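Local coordinates for protein leucine aminopeptidase 1, chloroplastic (Solanum lycopersicum, PDB 4KSI) that catalyses the release of N-terminal amino acids, preferably leucine, from peptides using two magnesium ions per subunit, and takes part in wound signalling and insect defence, at residues L295-K300 and E524-N529; K323-G328 and L410-G415; L215-V220 and K512-Y517; N157-I162 and R201-A206. One frame throughout, in Å; residues are numbered along the deposited sequence.

In the fold
Contacts 1 and 2 share the central sheet of the catalytic domain, where strands 293-302 and 406-411 are neighbours, and both supply a ligand to one magnesium ion. All four contacts are largely buried; partly exposed residues enter contacts 3 and 4, and contact 1 at Asn529. Contact 1 is apolar where its segments meet, whereas contact 2, nearer the metal, relies on a hydroxyl, a carboxylate and a bridging water. Contact 3 packs beside contact 2, Val220 touching Asn324, and joins a helix to a late loop through an arginine. Contacts 3 and 4 both use helix 197-221, but contact 4, about 21 Å away between centres, pairs it with a helix of the N-terminal region.

Contact 1. Residues L295-K300 and E524-N529; sequences LALVGK and EWVLRN. With MG (magnesium ion), chain C.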
loop_
_atom_site.group_PDB
_atom_site.type_symbol
_atom_site.label_atom_id
_atom_site.label_comp_id
_atom_site.label_asym_id
_atom_site.label_seq_id
_atom_site.Cartn_x
_atom_site.Cartn_y
_atom_site.Cartn_z
ATOM N N LEU A 295 3.785 -35.399 -31.223
ATOM C CA LEU A 295 4.093 -34.543 -30.090
ATOM C C LEU A 295 3.432 -33.182 -30.305
ATOM O O LEU A 295 3.275 -32.755 -31.469
ATOM C CB LEU A 295 5.625 -34.354 -30.008
ATOM C CG LEU A 295 6.491 -35.614 -30.086
ATOM C CD1 LEU A 295 7.972 -35.262 -30.169
ATOM C CD2 LEU A 295 6.224 -36.485 -28.835
ATOM N N ALA A 296 3.080 -32.484 -29.221
ATOM C CA ALA A 296 2.666 -31.065 -29.352
ATOM C C ALA A 296 3.485 -30.148 -28.445
ATOM O O ALA A 296 3.869 -30.569 -27.353
ATOM C CB ALA A 296 1.183 -30.910 -29.069
ATOM N N LEU A 297 3.807 -28.955 -28.949
ATOM C CA LEU A 297 4.472 -27.875 -28.207
ATOM C C LEU A 297 3.469 -26.742 -28.212
ATOM O O LEU A 297 3.101 -26.227 -29.288
ATOM C CB LEU A 297 5.786 -27.435 -28.927
ATOM C CG LEU A 297 6.798 -28.581 -29.108
ATOM C CD1 LEU A 297 8.029 -28.091 -29.884
ATOM C CD2 LEU A 297 7.212 -29.102 -27.700
ATOM N N VAL A 298 2.963 -26.408 -27.026
ATOM C CA VAL A 298 1.927 -25.389 -26.840
ATOM C C VAL A 298 2.532 -24.178 -26.114
ATOM O O VAL A 298 3.197 -24.342 -25.082
ATOM C CB VAL A 298 0.751 -25.995 -26.051
ATOM C CG1 VAL A 298 -0.270 -24.935 -25.712
ATOM C CG2 VAL A 298 0.095 -27.152 -26.845
ATOM N N GLY A 299 2.414 -22.981 -26.693
ATOM C CA GLY A 299 3.050 -21.798 -26.095
ATOM C C GLY A 299 1.980 -20.759 -25.766
ATOM O O GLY A 299 1.075 -20.527 -26.576
ATOM N N LYS A 300 2.066 -20.150 -24.582
ATOM C CA LYS A 300 1.182 -19.094 -24.204
ATOM C C LYS A 300 1.531 -17.896 -25.071
ATOM O O LYS A 300 2.695 -17.477 -25.134
ATOM C CB LYS A 300 1.405 -18.735 -22.729
ATOM C CG LYS A 300 0.574 -17.530 -22.300
ATOM C CD LYS A 300 0.887 -17.117 -20.859
ATOM C CE LYS A 300 0.268 -15.761 -20.560
ATOM N NZ LYS A 300 0.598 -15.357 -19.165
ATOM N N GLU A 524 15.972 -30.280 -28.318
ATOM C CA GLU A 524 16.605 -31.502 -27.805
ATOM C C GLU A 524 15.549 -32.554 -27.461
ATOM O O GLU A 524 15.740 -33.735 -27.727
ATOM C CB GLU A 524 17.444 -31.255 -26.547
ATOM C CG GLU A 524 18.691 -30.490 -26.815
ATOM C CD GLU A 524 19.782 -31.390 -27.455
ATOM O OE1 GLU A 524 19.789 -32.635 -27.306
ATOM O OE2 GLU A 524 20.648 -30.832 -28.146
ATOM N N TRP A 525 14.461 -32.139 -26.824
ATOM C CA TRP A 525 13.430 -33.080 -26.399
ATOM C C TRP A 525 12.793 -33.776 -27.594
ATOM O O TRP A 525 12.607 -35.009 -27.620
ATOM C CB TRP A 525 12.363 -32.297 -25.583
ATOM C CG TRP A 525 11.230 -33.175 -25.194
ATOM C CD1 TRP A 525 11.232 -34.188 -24.252
ATOM C CD2 TRP A 525 9.890 -33.184 -25.789
ATOM N NE1 TRP A 525 10.012 -34.790 -24.203
ATOM C CE2 TRP A 525 9.147 -34.214 -25.088
ATOM C CE3 TRP A 525 9.235 -32.405 -26.769
ATOM C CZ2 TRP A 525 7.837 -34.498 -25.383
ATOM C CZ3 TRP A 525 7.902 -32.675 -27.024
ATOM C CH2 TRP A 525 7.224 -33.718 -26.353
ATOM N N VAL A 526 12.498 -33.010 -28.645
ATOM C CA VAL A 526 11.957 -33.581 -29.870
ATOM C C VAL A 526 12.955 -34.609 -30.433
ATOM O O VAL A 526 12.553 -35.724 -30.793
ATOM C CB VAL A 526 11.626 -32.473 -30.920
ATOM C CG1 VAL A 526 11.292 -33.054 -32.297
ATOM C CG2 VAL A 526 10.461 -31.643 -30.424
ATOM N N LEU A 527 14.237 -34.253 -30.491
ATOM C CA LEU A 527 15.229 -35.136 -31.130
ATOM C C LEU A 527 15.491 -36.349 -30.305
ATOM O O LEU A 527 15.895 -37.350 -30.844
ATOM C CB LEU A 527 16.564 -34.426 -31.440
ATOM C CG LEU A 527 16.424 -33.210 -32.384
ATOM C CD1 LEU A 527 17.794 -32.592 -32.640
ATOM C CD2 LEU A 527 15.751 -33.552 -33.712
ATOM N N ARG A 528 15.253 -36.272 -28.997
ATOM C CA ARG A 528 15.393 -37.455 -28.181
ATOM C C ARG A 528 14.151 -38.355 -28.210
ATOM O O ARG A 528 14.220 -39.458 -27.721
ATOM C CB ARG A 528 15.904 -37.114 -26.754
ATOM C CG ARG A 528 17.348 -36.589 -26.805
ATOM C CD ARG A 528 17.833 -35.733 -25.599
ATOM N NE ARG A 528 19.101 -35.032 -25.938
ATOM C CZ ARG A 528 20.336 -35.561 -25.829
ATOM N NH1 ARG A 528 20.515 -36.800 -25.353
ATOM N NH2 ARG A 528 21.418 -34.853 -26.189
ATOM N N ASN A 529 13.021 -37.897 -28.753
ATOM C CA ASN A 529 11.916 -38.804 -29.127
ATOM C C ASN A 529 12.137 -39.490 -30.520
ATOM O O ASN A 529 12.910 -39.087 -31.455
ATOM C CB ASN A 529 10.558 -38.081 -29.152
ATOM C CG ASN A 529 10.008 -37.823 -27.767
ATOM O OD1 ASN A 529 9.257 -38.656 -27.212
ATOM N ND2 ASN A 529 10.371 -36.676 -27.183
ATOM O OXT ASN A 529 11.471 -40.486 -30.772
HETATM MG MG MG C . -0.385 -13.314 -18.788
HETATM O O HOH W 1 -0.681 -13.199 -16.326
#
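Trp525 turns the six-membered part of its indole toward Leu295 and Leu297, and both leucines reach it obliquely. Leu297 CD2 lies 3.7 Å from Trp525 CZ3, while Leu295 CD2 lies 3.8 Å from Trp525 CH2. One face of the indole carries Asn529 ND2, 3.4 Å above the ring plane and displaced toward the rim; on the pyrrole part, NE1 is hydrogen-bonded to Glu438. The Arg528 guanidinium holds Glu524 OE1 at its edge, in plane, with both NE and NH2, a salt bridge of 2.8 Å from NE. With its CG anti to the backbone N (chi1 176°), Trp525 approaches Leu295 from the opposite direction, whereas Leu297 slides past it. The second methyl of Leu295, CD1, packs 4.0 Å from Asn529 CB, and Val526 CG2 sits more loosely beside Leu297 CD1.

This is the C-terminal helix 519-528 laid on the central sheet of the M17 catalytic domain, the axes of segments 295-300 and 524-528 running at 173°, while helix 388-401 covers Ala296 and Val298. The last residue folds back on its own helix: Asn529 ND2 donates to Trp525 O at 2.8 Å from above the carbonyl plane, and Asn529 N reaches the same oxygen from the opposite face. Farther along the strand, Lys300 NZ binds magnesium at 2.3 Å, in a site that also comprises Asp305, Asp325 and Glu387. Strand and helix thus meet through carbon contacts alone, with Trp525 NE1 and Asn529 ND2 bonded as above and Asn529 OD1 to Lys406, while the strand delivers a metal ligand to the active site.

Contact 2. Residues K323-G328 and L410-G415; sequences KNDMGG and LATLTG. With MG (magnesium ion), chain C.
Asp325 and Thr412 meet where the loop before helix 327-342 passes the C-terminal end of strand 406-411 in the central sheet, beside the dinuclear metal site of this M17 peptidase. Thr412 is the centre of an inverse gamma turn that ends the strand.

The direct polar link is a hydrogen bond from Thr412 OG1 to Asp325 OD1, 2.7 Å long, which meets the carboxylate from 53° above its plane. Thr412 places OG1 between its backbone N and carbonyl carbon (chi1 45°), which leaves CG2 to rest against Asn324 O. The other carboxylate oxygen, Asp325 OD2, binds magnesium at 2.0 Å, in a site that also comprises Lys300, Asp305 and Glu387; Thr412 is thus a second-shell residue that probably helps to fix the rotation of a metal ligand.

A water ties the backbones together. It donates to Asp325 O and accepts from Gly328 N and, in a longer bond of 3.2 Å, from Thr412 N, so that the first turn of the helix and the strand end share one water.

The remaining interaction is a close backbone approach made possible by a residue with no side chain: Gly328 CA directs a C-H toward Leu410 O, 3.5 Å away, at an angle of 154°.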
loop_
_atom_site.group_PDB
_atom_site.type_symbol
_atom_site.label_atom_id
_atom_site.label_comp_id
_atom_site.label_asym_id
_atom_site.label_seq_id
_atom_site.Cartn_x
_atom_site.Cartn_y
_atom_site.Cartn_z
ATOM N N LYS A 323 4.879 -7.215 -23.009
ATOM C CA LYS A 323 5.107 -7.751 -24.362
ATOM C C LYS A 323 5.761 -9.151 -24.246
ATOM O O LYS A 323 5.758 -9.905 -25.234
ATOM C CB LYS A 323 6.061 -6.839 -25.166
ATOM C CG LYS A 323 7.495 -6.787 -24.587
ATOM C CD LYS A 323 8.409 -5.816 -25.380
ATOM C CE LYS A 323 9.838 -5.825 -24.787
ATOM N NZ LYS A 323 10.672 -4.746 -25.468
ATOM N N ASN A 324 6.384 -9.488 -23.091
ATOM C CA ASN A 324 7.080 -10.772 -23.032
ATOM C C ASN A 324 6.164 -11.902 -22.538
ATOM O O ASN A 324 6.622 -13.047 -22.329
ATOM C CB ASN A 324 8.334 -10.693 -22.172
ATOM C CG ASN A 324 8.012 -10.526 -20.725
ATOM O OD1 ASN A 324 6.861 -10.678 -20.324
ATOM N ND2 ASN A 324 9.019 -10.204 -19.925
ATOM N N ASP A 325 4.874 -11.589 -22.390
ATOM C CA ASP A 325 3.907 -12.625 -22.038
ATOM C C ASP A 325 3.584 -13.568 -23.187
ATOM O O ASP A 325 2.729 -14.455 -23.056
ATOM C CB ASP A 325 2.643 -11.953 -21.540
ATOM C CG ASP A 325 2.097 -12.607 -20.272
ATOM O OD1 ASP A 325 2.858 -13.192 -19.438
ATOM O OD2 ASP A 325 0.856 -12.524 -20.116
ATOM N N MET A 326 4.211 -13.329 -24.343
ATOM C CA MET A 326 4.172 -14.323 -25.432
ATOM C C MET A 326 5.534 -15.086 -25.478
ATOM O O MET A 326 5.840 -15.752 -26.466
ATOM C CB MET A 326 3.783 -13.728 -26.809
ATOM C CG MET A 326 4.363 -12.339 -27.124
ATOM S SD MET A 326 6.169 -12.461 -27.110
ATOM C CE MET A 326 6.499 -13.424 -28.619
ATOM N N GLY A 327 6.294 -15.034 -24.378
ATOM C CA GLY A 327 7.582 -15.718 -24.355
ATOM C C GLY A 327 7.505 -17.239 -24.593
ATOM O O GLY A 327 8.409 -17.819 -25.241
ATOM N N GLY A 328 6.482 -17.907 -24.032
ATOM C CA GLY A 328 6.282 -19.342 -24.359
ATOM C C GLY A 328 6.007 -19.587 -25.843
ATOM O O GLY A 328 6.614 -20.474 -26.466
ATOM N N LEU A 410 4.682 -24.234 -22.744
ATOM C CA LEU A 410 5.551 -23.247 -22.126
ATOM C C LEU A 410 4.702 -22.009 -21.945
ATOM O O LEU A 410 4.020 -21.555 -22.903
ATOM C CB LEU A 410 6.738 -22.926 -23.027
ATOM C CG LEU A 410 8.034 -23.712 -22.679
ATOM C CD1 LEU A 410 7.847 -25.198 -22.875
ATOM C CD2 LEU A 410 9.281 -23.245 -23.465
ATOM N N ALA A 411 4.721 -21.467 -20.732
ATOM C CA ALA A 411 3.980 -20.260 -20.478
ATOM C C ALA A 411 4.653 -19.416 -19.418
ATOM O O ALA A 411 5.163 -19.946 -18.427
ATOM C CB ALA A 411 2.565 -20.615 -20.038
ATOM N N THR A 412 4.655 -18.106 -19.644
ATOM C CA THR A 412 4.972 -17.107 -18.609
ATOM C C THR A 412 3.796 -16.998 -17.618
ATOM O O THR A 412 3.019 -16.071 -17.703
ATOM C CB THR A 412 5.192 -15.727 -19.240
ATOM O OG1 THR A 412 4.157 -15.487 -20.196
ATOM C CG2 THR A 412 6.558 -15.727 -20.022
ATOM N N LEU A 413 3.602 -17.976 -16.752
ATOM C CA LEU A 413 2.303 -18.085 -16.130
ATOM C C LEU A 413 2.206 -17.292 -14.840
ATOM O O LEU A 413 1.210 -16.620 -14.619
ATOM C CB LEU A 413 1.918 -19.551 -15.853
ATOM C CG LEU A 413 0.389 -19.816 -15.927
ATOM C CD1 LEU A 413 -0.111 -19.897 -17.391
ATOM C CD2 LEU A 413 -0.004 -21.094 -15.184
ATOM N N THR A 414 3.194 -17.376 -13.958
ATOM C CA THR A 414 2.952 -16.862 -12.595
ATOM C C THR A 414 4.157 -16.064 -12.090
ATOM O O THR A 414 5.328 -16.433 -12.408
ATOM C CB THR A 414 2.605 -17.981 -11.557
ATOM O OG1 THR A 414 3.757 -18.830 -11.357
ATOM C CG2 THR A 414 1.425 -18.841 -12.028
ATOM N N GLY A 415 3.873 -15.016 -11.291
ATOM C CA GLY A 415 4.917 -14.340 -10.460
ATOM C C GLY A 415 5.411 -15.327 -9.389
ATOM O O GLY A 415 6.579 -15.310 -8.981
HETATM MG MG MG C . -0.385 -13.314 -18.788
HETATM O O HOH W 2 4.285 -17.001 -22.653
HETATM O O HOH W 1 -0.681 -13.199 -16.326
#

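Contact 3. Residues L215-V220 and K512-Y517; sequences LGRELV and KNATGY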
loop_
_atom_site.group_PDB
_atom_site.type_symbol
_atom_site.label_atom_id
_atom_site.label_comp_id
_atom_site.label_asym_id
_atom_site.label_seq_id
_atom_site.Cartn_x
_atom_site.Cartn_y
_atom_site.Cartn_z
ATOM N N LEU A 215 15.126 -15.864 -33.579
ATOM C CA LEU A 215 13.749 -15.535 -33.893
ATOM C C LEU A 215 12.941 -15.380 -32.588
ATOM O O LEU A 215 12.231 -14.413 -32.398
ATOM C CB LEU A 215 13.130 -16.601 -34.806
ATOM C CG LEU A 215 11.627 -16.403 -35.023
ATOM C CD1 LEU A 215 11.384 -15.104 -35.857
ATOM C CD2 LEU A 215 11.079 -17.638 -35.745
ATOM N N GLY A 216 13.107 -16.303 -31.652
ATOM C CA GLY A 216 12.478 -16.127 -30.359
ATOM C C GLY A 216 12.793 -14.785 -29.692
ATOM O O GLY A 216 11.850 -14.085 -29.237
ATOM N N ARG A 217 14.080 -14.417 -29.601
ATOM C CA ARG A 217 14.419 -13.131 -29.007
ATOM C C ARG A 217 13.760 -11.970 -29.774
ATOM O O ARG A 217 13.258 -11.024 -29.170
ATOM C CB ARG A 217 15.927 -12.921 -29.013
ATOM C CG ARG A 217 16.660 -13.802 -27.986
ATOM C CD ARG A 217 18.161 -13.551 -28.123
ATOM N NE ARG A 217 18.841 -14.445 -27.235
ATOM C CZ ARG A 217 20.142 -14.390 -26.949
ATOM N NH1 ARG A 217 20.903 -13.448 -27.524
ATOM N NH2 ARG A 217 20.687 -15.326 -26.134
ATOM N N GLU A 218 13.784 -12.031 -31.113
ATOM C CA GLU A 218 13.171 -10.939 -31.873
ATOM C C GLU A 218 11.668 -10.782 -31.618
ATOM O O GLU A 218 11.184 -9.673 -31.527
ATOM C CB GLU A 218 13.436 -11.093 -33.383
ATOM C CG GLU A 218 14.905 -10.856 -33.654
ATOM C CD GLU A 218 15.178 -10.828 -35.163
ATOM O OE1 GLU A 218 14.634 -11.720 -35.875
ATOM O OE2 GLU A 218 15.905 -9.915 -35.660
ATOM N N LEU A 219 10.948 -11.905 -31.568
ATOM C CA LEU A 219 9.486 -11.882 -31.329
ATOM C C LEU A 219 9.172 -11.308 -29.947
ATOM O O LEU A 219 8.162 -10.673 -29.779
ATOM C CB LEU A 219 8.863 -13.301 -31.456
ATOM C CG LEU A 219 8.954 -13.893 -32.883
ATOM C CD1 LEU A 219 8.588 -15.385 -32.790
ATOM C CD2 LEU A 219 7.993 -13.158 -33.871
ATOM N N VAL A 220 10.011 -11.566 -28.959
ATOM C CA VAL A 220 9.736 -11.132 -27.592
ATOM C C VAL A 220 10.182 -9.684 -27.374
ATOM O O VAL A 220 9.477 -8.939 -26.717
ATOM C CB VAL A 220 10.431 -12.023 -26.548
ATOM C CG1 VAL A 220 10.195 -11.482 -25.132
ATOM C CG2 VAL A 220 9.895 -13.437 -26.628
ATOM N N LYS A 512 18.281 -6.082 -20.149
ATOM C CA LYS A 512 17.041 -5.456 -20.690
ATOM C C LYS A 512 16.671 -6.030 -22.084
ATOM O O LYS A 512 16.502 -5.275 -23.047
ATOM C CB LYS A 512 17.171 -3.902 -20.754
ATOM C CG LYS A 512 17.333 -3.268 -19.376
ATOM C CD LYS A 512 17.388 -1.752 -19.389
ATOM C CE LYS A 512 17.327 -1.268 -17.945
ATOM N NZ LYS A 512 17.633 0.169 -17.920
ATOM N N ASN A 513 16.606 -7.353 -22.212
ATOM C CA ASN A 513 16.376 -7.985 -23.523
ATOM C C ASN A 513 15.791 -9.414 -23.304
ATOM O O ASN A 513 15.925 -9.978 -22.185
ATOM C CB ASN A 513 17.716 -8.020 -24.300
ATOM C CG ASN A 513 17.610 -7.542 -25.768
ATOM O OD1 ASN A 513 17.824 -8.331 -26.679
ATOM N ND2 ASN A 513 17.383 -6.255 -25.995
ATOM N N ALA A 514 15.223 -10.004 -24.369
ATOM C CA ALA A 514 14.658 -11.334 -24.377
ATOM C C ALA A 514 15.799 -12.308 -24.509
ATOM O O ALA A 514 16.868 -11.953 -25.018
ATOM C CB ALA A 514 13.729 -11.512 -25.554
ATOM N N THR A 515 15.573 -13.534 -24.026
ATOM C CA THR A 515 16.604 -14.563 -24.060
ATOM C C THR A 515 16.306 -15.627 -25.131
ATOM O O THR A 515 17.219 -16.249 -25.603
ATOM C CB THR A 515 16.671 -15.290 -22.728
ATOM O OG1 THR A 515 15.368 -15.824 -22.483
ATOM C CG2 THR A 515 17.081 -14.310 -21.546
ATOM N N GLY A 516 15.050 -15.831 -25.535
ATOM C CA GLY A 516 14.747 -16.951 -26.426
ATOM C C GLY A 516 14.826 -18.275 -25.656
ATOM O O GLY A 516 14.911 -19.368 -26.266
ATOM N N TYR A 517 14.764 -18.187 -24.312
ATOM C CA TYR A 517 14.706 -19.371 -23.451
ATOM C C TYR A 517 13.668 -20.396 -23.937
ATOM O O TYR A 517 12.490 -20.033 -24.272
ATOM C CB TYR A 517 14.340 -18.964 -22.003
ATOM C CG TYR A 517 14.272 -20.137 -21.058
ATOM C CD1 TYR A 517 13.109 -20.914 -20.948
ATOM C CD2 TYR A 517 15.412 -20.524 -20.317
ATOM C CE1 TYR A 517 13.047 -22.024 -20.091
ATOM C CE2 TYR A 517 15.350 -21.623 -19.431
ATOM C CZ TYR A 517 14.182 -22.381 -19.340
ATOM O OH TYR A 517 14.161 -23.502 -18.489
HETATM O O HOH W 3 19.418 -17.647 -25.094
#
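The C-terminal turns of the long helix 197-221 are crossed by strand 513-514 and the loop that follows it, where Arg217 and Val220 meet Ala514, Thr515 and Gly516. Arg217 reaches across the loop: beyond CG, itself 3.6 Å from Gly516 N, the chain runs extended to NE, which donates to Thr515 O at 2.9 Å and 166°. The oxygen sits in the guanidinium plane, at its edge, yet the donor stands 62° above the carbonyl plane. A water completes the grip, accepting from Arg217 NH2 at 2.8 Å and donating to the same Thr515 O. With an alanine in place of Arg217, Thr515 O would probably lose its direct side-chain donor and the water one of its two anchors.

Farther along the helix Val220 CB and Ala514 CB are only 3.5 Å apart, tighter than usual for carbons, and Trp507 packs against both residues. An ST turn, Tyr517 N donating to Thr515 OG1, shapes the loop from within; that hydroxyl also bonds Pro505 O. Gly516, with a positive phi of 73°, passes close to Arg217. Since Arg217 binds a backbone carbonyl, its hold probably depends on the path of the loop more than on the side chain of Thr515.

Contact 4. Residues N157-I162 and R201-A206; sequences NSASAI and RKIKYA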
loop_
_atom_site.group_PDB
_atom_site.type_symbol
_atom_site.label_atom_id
_atom_site.label_comp_id
_atom_site.label_asym_id
_atom_site.label_seq_id
_atom_site.Cartn_x
_atom_site.Cartn_y
_atom_site.Cartn_z
ATOM N N ASN A 157 30.988 -31.667 -28.621
ATOM C CA ASN A 157 29.940 -30.969 -27.885
ATOM C C ASN A 157 30.427 -29.620 -27.369
ATOM O O ASN A 157 29.684 -28.646 -27.387
ATOM C CB ASN A 157 29.345 -31.822 -26.736
ATOM C CG ASN A 157 28.515 -33.002 -27.273
ATOM O OD1 ASN A 157 28.087 -33.012 -28.426
ATOM N ND2 ASN A 157 28.285 -33.995 -26.425
ATOM N N SER A 158 31.681 -29.542 -26.950
ATOM C CA SER A 158 32.220 -28.256 -26.533
ATOM C C SER A 158 32.359 -27.304 -27.721
ATOM O O SER A 158 32.134 -26.081 -27.586
ATOM C CB SER A 158 33.537 -28.465 -25.833
ATOM O OG SER A 158 33.283 -29.318 -24.748
ATOM N N ALA A 159 32.707 -27.853 -28.888
ATOM C CA ALA A 159 32.761 -27.009 -30.108
ATOM C C ALA A 159 31.395 -26.430 -30.431
ATOM O O ALA A 159 31.292 -25.239 -30.704
ATOM C CB ALA A 159 33.348 -27.733 -31.326
ATOM N N SER A 160 30.339 -27.229 -30.407
ATOM C CA SER A 160 29.080 -26.652 -30.832
ATOM C C SER A 160 28.496 -25.706 -29.779
ATOM O O SER A 160 27.774 -24.785 -30.121
ATOM C CB SER A 160 28.043 -27.713 -31.192
ATOM O OG SER A 160 27.735 -28.456 -30.064
ATOM N N ALA A 161 28.846 -25.913 -28.518
ATOM C CA ALA A 161 28.424 -25.002 -27.469
ATOM C C ALA A 161 29.203 -23.688 -27.608
ATOM O O ALA A 161 28.628 -22.600 -27.404
ATOM C CB ALA A 161 28.584 -25.622 -26.079
ATOM N N ILE A 162 30.487 -23.755 -27.981
ATOM C CA ILE A 162 31.240 -22.501 -28.208
ATOM C C ILE A 162 30.570 -21.716 -29.357
ATOM O O ILE A 162 30.331 -20.517 -29.262
ATOM C CB ILE A 162 32.756 -22.750 -28.545
ATOM C CG1 ILE A 162 33.506 -23.233 -27.270
ATOM C CG2 ILE A 162 33.393 -21.469 -29.179
ATOM C CD1 ILE A 162 34.867 -23.873 -27.563
ATOM N N ARG A 201 28.823 -31.298 -38.551
ATOM C CA ARG A 201 27.421 -31.622 -38.410
ATOM C C ARG A 201 26.859 -31.070 -37.093
ATOM O O ARG A 201 25.764 -30.538 -37.054
ATOM C CB ARG A 201 27.264 -33.146 -38.467
ATOM C CG ARG A 201 25.907 -33.636 -38.937
ATOM C CD ARG A 201 26.035 -34.741 -40.028
ATOM N NE ARG A 201 26.923 -35.812 -39.572
ATOM C CZ ARG A 201 27.849 -36.428 -40.315
ATOM N NH1 ARG A 201 28.046 -36.090 -41.605
ATOM N NH2 ARG A 201 28.583 -37.387 -39.734
ATOM N N LYS A 202 27.614 -31.200 -36.018
ATOM C CA LYS A 202 27.178 -30.712 -34.738
ATOM C C LYS A 202 27.171 -29.170 -34.660
ATOM O O LYS A 202 26.271 -28.562 -34.072
ATOM C CB LYS A 202 28.033 -31.309 -33.654
ATOM C CG LYS A 202 27.409 -31.160 -32.301
ATOM C CD LYS A 202 26.451 -32.318 -32.038
ATOM C CE LYS A 202 25.696 -32.002 -30.737
ATOM N NZ LYS A 202 24.798 -33.122 -30.292
ATOM N N ILE A 203 28.126 -28.531 -35.317
ATOM C CA ILE A 203 28.127 -27.075 -35.372
ATOM C C ILE A 203 26.928 -26.556 -36.195
ATOM O O ILE A 203 26.263 -25.604 -35.792
ATOM C CB ILE A 203 29.472 -26.521 -35.918
ATOM C CG1 ILE A 203 30.587 -26.785 -34.881
ATOM C CG2 ILE A 203 29.313 -25.026 -36.294
ATOM C CD1 ILE A 203 32.000 -26.587 -35.436
ATOM N N LYS A 204 26.679 -27.169 -37.348
ATOM C CA LYS A 204 25.521 -26.845 -38.162
ATOM C C LYS A 204 24.207 -26.953 -37.350
ATOM O O LYS A 204 23.335 -26.037 -37.348
ATOM C CB LYS A 204 25.487 -27.764 -39.411
ATOM C CG LYS A 204 24.510 -27.312 -40.475
ATOM C CD LYS A 204 24.638 -25.803 -40.732
ATOM C CE LYS A 204 25.640 -25.504 -41.861
ATOM N NZ LYS A 204 26.309 -24.162 -41.753
ATOM N N TYR A 205 24.092 -28.054 -36.620
ATOM C CA TYR A 205 22.956 -28.252 -35.721
ATOM C C TYR A 205 22.776 -27.061 -34.731
ATOM O O TYR A 205 21.690 -26.487 -34.621
ATOM C CB TYR A 205 23.100 -29.598 -34.985
ATOM C CG TYR A 205 22.214 -29.700 -33.774
ATOM C CD1 TYR A 205 20.824 -29.864 -33.910
ATOM C CD2 TYR A 205 22.759 -29.642 -32.484
ATOM C CE1 TYR A 205 20.026 -29.989 -32.791
ATOM C CE2 TYR A 205 21.942 -29.748 -31.353
ATOM C CZ TYR A 205 20.583 -29.906 -31.521
ATOM O OH TYR A 205 19.779 -30.014 -30.415
ATOM N N ALA A 206 23.868 -26.655 -34.081
ATOM C CA ALA A 206 23.827 -25.524 -33.147
ATOM C C ALA A 206 23.377 -24.263 -33.905
ATOM O O ALA A 206 22.640 -23.422 -33.350
ATOM C CB ALA A 206 25.217 -25.263 -32.540
#
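Ser160 and Lys202 are the centre of a close helix-helix crossing. Helix 152-170 of the N-terminal region and helix 197-221, whose later turns pack against helix 327-342, have segment axes 8.5 Å apart that cross at -32°. The approach is close because Ser160 packs on the backbone of Lys202 and on Ala206: Ser160 CB rests 3.5 Å from Lys202 O, and Ala206 CB is 3.6 Å from Ser160 O. Ser160 CA and Ile203 CA lie 4.7 Å apart. Beyond this tight centre the packing relaxes on a second buried flank, where Ala159 CB and Ile203 CD1 are 4.5 Å apart and Leu193 also covers Ala159.

The partly exposed side is looser and polar. With CG opposite the backbone N (chi1 -164°), Lys202 sets CG 3.5 Å from Ser160 OG; the bend at chi2 (86°) then carries CE to Asn157. There Asn157 OD1 touches Lys202 CE at 3.5 Å; NZ stands farther from that oxygen. Replacing Lys202 with an alanine would probably strip the cover from Ser160 OG and leave the Asn157 amide without its neighbour, freer to turn. Ser160 OG also hydrogen-bonds a methylpentanediol molecule, probably from the crystallisation liquor. The chemistry divides accordingly: small side chains against backbone carbonyls probably allow the close approach, while the aliphatic part of a lysine, rather than its charge, covers the partly exposed side.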